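Local coordinates for uncharacterized protein 14 (Sulfolobus islandicus filamentous virus, PDB 2H36) that is of unknown function but belongs to a family that includes AcrID1 anti-CRISPR proteins, and so may counter host CRISPR immunity, at residues Y53-S63 / I73-D81. Numbering follows the deposited sequence.
Sequences YRELLGNYDSS and IDQYTYDED
With CG swung anti to the backbone N in both Y53 (chi1 -176°) and D74 (chi1 -162°), the phenol of the one reaches the carboxylate of the other. Y53 OH donates to D74 OD2 (2.6 Å), which lies at the edge of the Y53 ring, near its plane. Y76 OH adds a second bond to OD2 of the buried D74 (2.5 Å), coming from the same face of the carboxylate; two hydroxyl donors probably stabilise its charge. L57 CG sits over one face of the Y76 ring, 3.8 Å from its centroid, while the ring's CD2 edge points at the face of Y60 in a T-shaped pair (planes 64° apart). Y60 CB in turn covers a face of the Y78 ring, and Y78 OH donates to L57 O, linking the strand to the turn after the helix. D61 N bonds to T77 O (2.7 Å) and D61 OD1 accepts from D79 N (2.8 Å), the donor standing above the carboxylate plane. S62 and T77 form a hydrogen-bonded pair, S63 and Y76 a non-hydrogen-bonded one. The end of helix 50-55 and the turn after it pack on strand 71-79, and the chain then joins that strand as the edge strand 62-66 of an antiparallel beta hairpin.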
loop_
_atom_site.group_PDB
_atom_site.type_symbol
_atom_site.label_atom_id
_atom_site.label_comp_id
_atom_site.label_asym_id
_atom_site.label_seq_id
_atom_site.Cartn_x
_atom_site.Cartn_y
_atom_site.Cartn_z
ATOM N N TYR A 53 -2.268 -5.699 0.658
ATOM C CA TYR A 53 -0.982 -5.206 0.172
ATOM C C TYR A 53 -0.825 -5.340 -1.339
ATOM O O TYR A 53 -0.214 -4.490 -1.978
ATOM C CB TYR A 53 0.154 -5.961 0.871
ATOM C CG TYR A 53 1.572 -5.498 0.539
ATOM C CD1 TYR A 53 2.445 -6.326 -0.159
ATOM C CD2 TYR A 53 2.038 -4.247 0.954
ATOM C CE1 TYR A 53 3.742 -5.923 -0.456
ATOM C CE2 TYR A 53 3.335 -3.824 0.666
ATOM C CZ TYR A 53 4.192 -4.668 -0.044
ATOM O OH TYR A 53 5.495 -4.269 -0.332
ATOM N N ARG A 54 -1.364 -6.420 -1.900
ATOM C CA ARG A 54 -1.288 -6.647 -3.343
ATOM C C ARG A 54 -2.213 -5.678 -4.072
ATOM O O ARG A 54 -1.959 -5.312 -5.226
ATOM C CB ARG A 54 -1.657 -8.090 -3.701
ATOM C CG ARG A 54 -0.777 -9.155 -3.066
ATOM C CD ARG A 54 -0.972 -10.502 -3.753
ATOM N NE ARG A 54 -1.004 -11.622 -2.814
ATOM C CZ ARG A 54 -2.124 -12.212 -2.393
ATOM N NH1 ARG A 54 -3.313 -11.798 -2.827
ATOM N NH2 ARG A 54 -2.060 -13.231 -1.540
ATOM N N GLU A 55 -3.280 -5.268 -3.387
ATOM C CA GLU A 55 -4.245 -4.310 -3.919
ATOM C C GLU A 55 -3.684 -2.884 -3.930
ATOM O O GLU A 55 -4.149 -2.035 -4.678
ATOM C CB GLU A 55 -5.514 -4.366 -3.074
ATOM C CG GLU A 55 -6.775 -3.887 -3.768
ATOM C CD GLU A 55 -8.029 -4.285 -2.999
ATOM O OE1 GLU A 55 -7.990 -5.298 -2.258
ATOM O OE2 GLU A 55 -9.060 -3.587 -3.139
ATOM N N LEU A 56 -2.696 -2.641 -3.078
ATOM C CA LEU A 56 -2.051 -1.347 -2.936
ATOM C C LEU A 56 -0.963 -1.129 -3.968
ATOM O O LEU A 56 -0.477 -0.013 -4.153
ATOM C CB LEU A 56 -1.286 -1.322 -1.614
ATOM C CG LEU A 56 -1.679 -0.511 -0.386
ATOM C CD1 LEU A 56 -3.145 -0.144 -0.366
ATOM C CD2 LEU A 56 -1.296 -1.293 0.855
ATOM N N LEU A 57 -0.565 -2.221 -4.610
ATOM C CA LEU A 57 0.511 -2.224 -5.583
ATOM C C LEU A 57 -0.044 -2.053 -6.994
ATOM O O LEU A 57 0.540 -1.343 -7.810
ATOM C CB LEU A 57 1.263 -3.558 -5.499
ATOM C CG LEU A 57 2.406 -3.852 -4.521
ATOM C CD1 LEU A 57 2.427 -2.979 -3.268
ATOM C CD2 LEU A 57 2.356 -5.318 -4.155
ATOM N N GLY A 58 -1.153 -2.736 -7.269
ATOM C CA GLY A 58 -1.807 -2.759 -8.568
ATOM C C GLY A 58 -1.097 -2.514 -9.885
ATOM O O GLY A 58 -1.082 -1.390 -10.384
ATOM N N ASN A 59 -0.604 -3.622 -10.485
ATOM C CA ASN A 59 0.013 -3.537 -11.830
ATOM C C ASN A 59 1.330 -2.824 -12.189
ATOM O O ASN A 59 1.460 -2.213 -13.253
ATOM C CB ASN A 59 -1.084 -3.156 -12.839
ATOM C CG ASN A 59 -0.784 -3.666 -14.240
ATOM O OD1 ASN A 59 -0.826 -4.875 -14.500
ATOM N ND2 ASN A 59 -0.480 -2.745 -15.152
ATOM N N TYR A 60 2.326 -3.033 -11.291
ATOM C CA TYR A 60 3.642 -2.457 -11.507
ATOM C C TYR A 60 4.209 -3.245 -12.677
ATOM O O TYR A 60 3.651 -4.264 -13.078
ATOM C CB TYR A 60 4.497 -2.687 -10.261
ATOM C CG TYR A 60 4.257 -4.045 -9.650
ATOM C CD1 TYR A 60 3.242 -4.231 -8.702
ATOM C CD2 TYR A 60 5.017 -5.159 -10.046
ATOM C CE1 TYR A 60 2.999 -5.493 -8.151
ATOM C CE2 TYR A 60 4.782 -6.422 -9.500
ATOM C CZ TYR A 60 3.771 -6.579 -8.554
ATOM O OH TYR A 60 3.532 -7.809 -8.003
ATOM N N ASP A 61 5.326 -2.775 -13.213
ATOM C CA ASP A 61 5.953 -3.408 -14.360
ATOM C C ASP A 61 7.056 -4.351 -13.912
ATOM O O ASP A 61 7.332 -5.358 -14.565
ATOM C CB ASP A 61 6.502 -2.342 -15.309
ATOM C CG ASP A 61 5.401 -1.539 -15.975
ATOM O OD1 ASP A 61 5.111 -0.417 -15.511
ATOM O OD2 ASP A 61 4.810 -2.039 -16.956
ATOM N N SER A 62 7.684 -4.018 -12.790
ATOM C CA SER A 62 8.756 -4.828 -12.227
ATOM C C SER A 62 8.934 -4.499 -10.752
ATOM O O SER A 62 8.457 -3.469 -10.265
ATOM C CB SER A 62 10.074 -4.587 -12.970
ATOM O OG SER A 62 10.691 -3.385 -12.524
ATOM N N SER A 63 9.633 -5.379 -10.047
ATOM C CA SER A 63 9.921 -5.171 -8.636
ATOM C C SER A 63 11.145 -5.948 -8.178
ATOM O O SER A 63 11.584 -6.908 -8.818
ATOM C CB SER A 63 8.754 -5.652 -7.747
ATOM O OG SER A 63 8.737 -7.064 -7.567
ATOM N N ILE A 73 12.646 -4.512 2.384
ATOM C CA ILE A 73 12.535 -3.224 1.692
ATOM C C ILE A 73 12.052 -3.733 0.334
ATOM O O ILE A 73 12.695 -4.573 -0.296
ATOM C CB ILE A 73 13.842 -2.370 1.680
ATOM C CG1 ILE A 73 14.130 -1.854 3.084
ATOM C CG2 ILE A 73 13.724 -1.210 0.692
ATOM C CD1 ILE A 73 15.565 -1.803 3.412
ATOM N N ASP A 74 10.831 -3.293 -0.027
ATOM C CA ASP A 74 10.244 -3.816 -1.239
ATOM C C ASP A 74 10.079 -2.676 -2.228
ATOM O O ASP A 74 9.444 -1.656 -1.926
ATOM C CB ASP A 74 8.940 -4.444 -0.765
ATOM C CG ASP A 74 8.369 -5.422 -1.755
ATOM O OD1 ASP A 74 9.117 -5.806 -2.688
ATOM O OD2 ASP A 74 7.180 -5.807 -1.588
ATOM N N GLN A 75 10.642 -2.840 -3.414
ATOM C CA GLN A 75 10.561 -1.777 -4.398
ATOM C C GLN A 75 9.723 -2.129 -5.641
ATOM O O GLN A 75 9.820 -3.231 -6.186
ATOM C CB GLN A 75 11.967 -1.350 -4.781
ATOM C CG GLN A 75 12.017 -0.098 -5.604
ATOM C CD GLN A 75 13.418 0.451 -5.700
ATOM O OE1 GLN A 75 13.993 0.523 -6.789
ATOM N NE2 GLN A 75 13.987 0.834 -4.553
ATOM N N TYR A 76 8.909 -1.174 -6.082
ATOM C CA TYR A 76 8.018 -1.361 -7.231
ATOM C C TYR A 76 8.217 -0.307 -8.316
ATOM O O TYR A 76 8.453 0.866 -8.018
ATOM C CB TYR A 76 6.571 -1.407 -6.756
ATOM C CG TYR A 76 6.329 -2.639 -5.921
ATOM C CD1 TYR A 76 6.602 -2.641 -4.547
ATOM C CD2 TYR A 76 5.883 -3.829 -6.513
ATOM C CE1 TYR A 76 6.415 -3.780 -3.785
ATOM C CE2 TYR A 76 5.693 -4.970 -5.753
ATOM C CZ TYR A 76 5.964 -4.936 -4.392
ATOM O OH TYR A 76 5.766 -6.061 -3.635
ATOM N N THR A 77 8.139 -0.731 -9.571
ATOM C CA THR A 77 8.407 0.162 -10.685
ATOM C C THR A 77 7.178 0.302 -11.555
ATOM O O THR A 77 6.511 -0.690 -11.876
ATOM C CB THR A 77 9.584 -0.343 -11.528
ATOM O OG1 THR A 77 10.804 -0.048 -10.845
ATOM C CG2 THR A 77 9.605 0.309 -12.907
ATOM N N TYR A 78 6.885 1.544 -11.929
ATOM C CA TYR A 78 5.781 1.846 -12.824
ATOM C C TYR A 78 6.303 2.639 -14.018
ATOM O O TYR A 78 6.576 3.841 -13.919
ATOM C CB TYR A 78 4.694 2.610 -12.079
ATOM C CG TYR A 78 4.163 1.878 -10.863
ATOM C CD1 TYR A 78 4.796 1.989 -9.618
ATOM C CD2 TYR A 78 3.022 1.078 -10.955
ATOM C CE1 TYR A 78 4.313 1.322 -8.497
ATOM C CE2 TYR A 78 2.526 0.402 -9.837
ATOM C CZ TYR A 78 3.179 0.533 -8.615
ATOM O OH TYR A 78 2.680 -0.133 -7.524
ATOM N N ASP A 79 6.475 1.943 -15.136
ATOM C CA ASP A 79 6.893 2.565 -16.377
ATOM C C ASP A 79 5.839 3.553 -16.858
ATOM O O ASP A 79 4.698 3.176 -17.122
ATOM C CB ASP A 79 7.161 1.498 -17.439
ATOM C CG ASP A 79 8.437 0.711 -17.174
ATOM O OD1 ASP A 79 9.199 1.083 -16.250
ATOM O OD2 ASP A 79 8.683 -0.281 -17.896
ATOM N N GLU A 80 6.227 4.820 -16.956
ATOM C CA GLU A 80 5.311 5.874 -17.382
ATOM C C GLU A 80 5.666 6.429 -18.749
ATOM O O GLU A 80 6.557 5.921 -19.424
ATOM C CB GLU A 80 5.295 7.015 -16.367
ATOM C CG GLU A 80 5.000 6.585 -14.956
ATOM C CD GLU A 80 4.948 7.745 -14.001
ATOM O OE1 GLU A 80 5.545 8.799 -14.292
ATOM O OE2 GLU A 80 4.310 7.605 -12.940
ATOM N N ASP A 81 4.961 7.488 -19.136
ATOM C CA ASP A 81 5.154 8.149 -20.430
ATOM C C ASP A 81 6.416 9.007 -20.414
ATOM O O ASP A 81 6.848 9.471 -19.353
ATOM C CB ASP A 81 3.932 9.017 -20.786
ATOM C CG ASP A 81 2.605 8.411 -20.302
ATOM O OD1 ASP A 81 2.473 8.107 -19.082
ATOM O OD2 ASP A 81 1.692 8.253 -21.148
#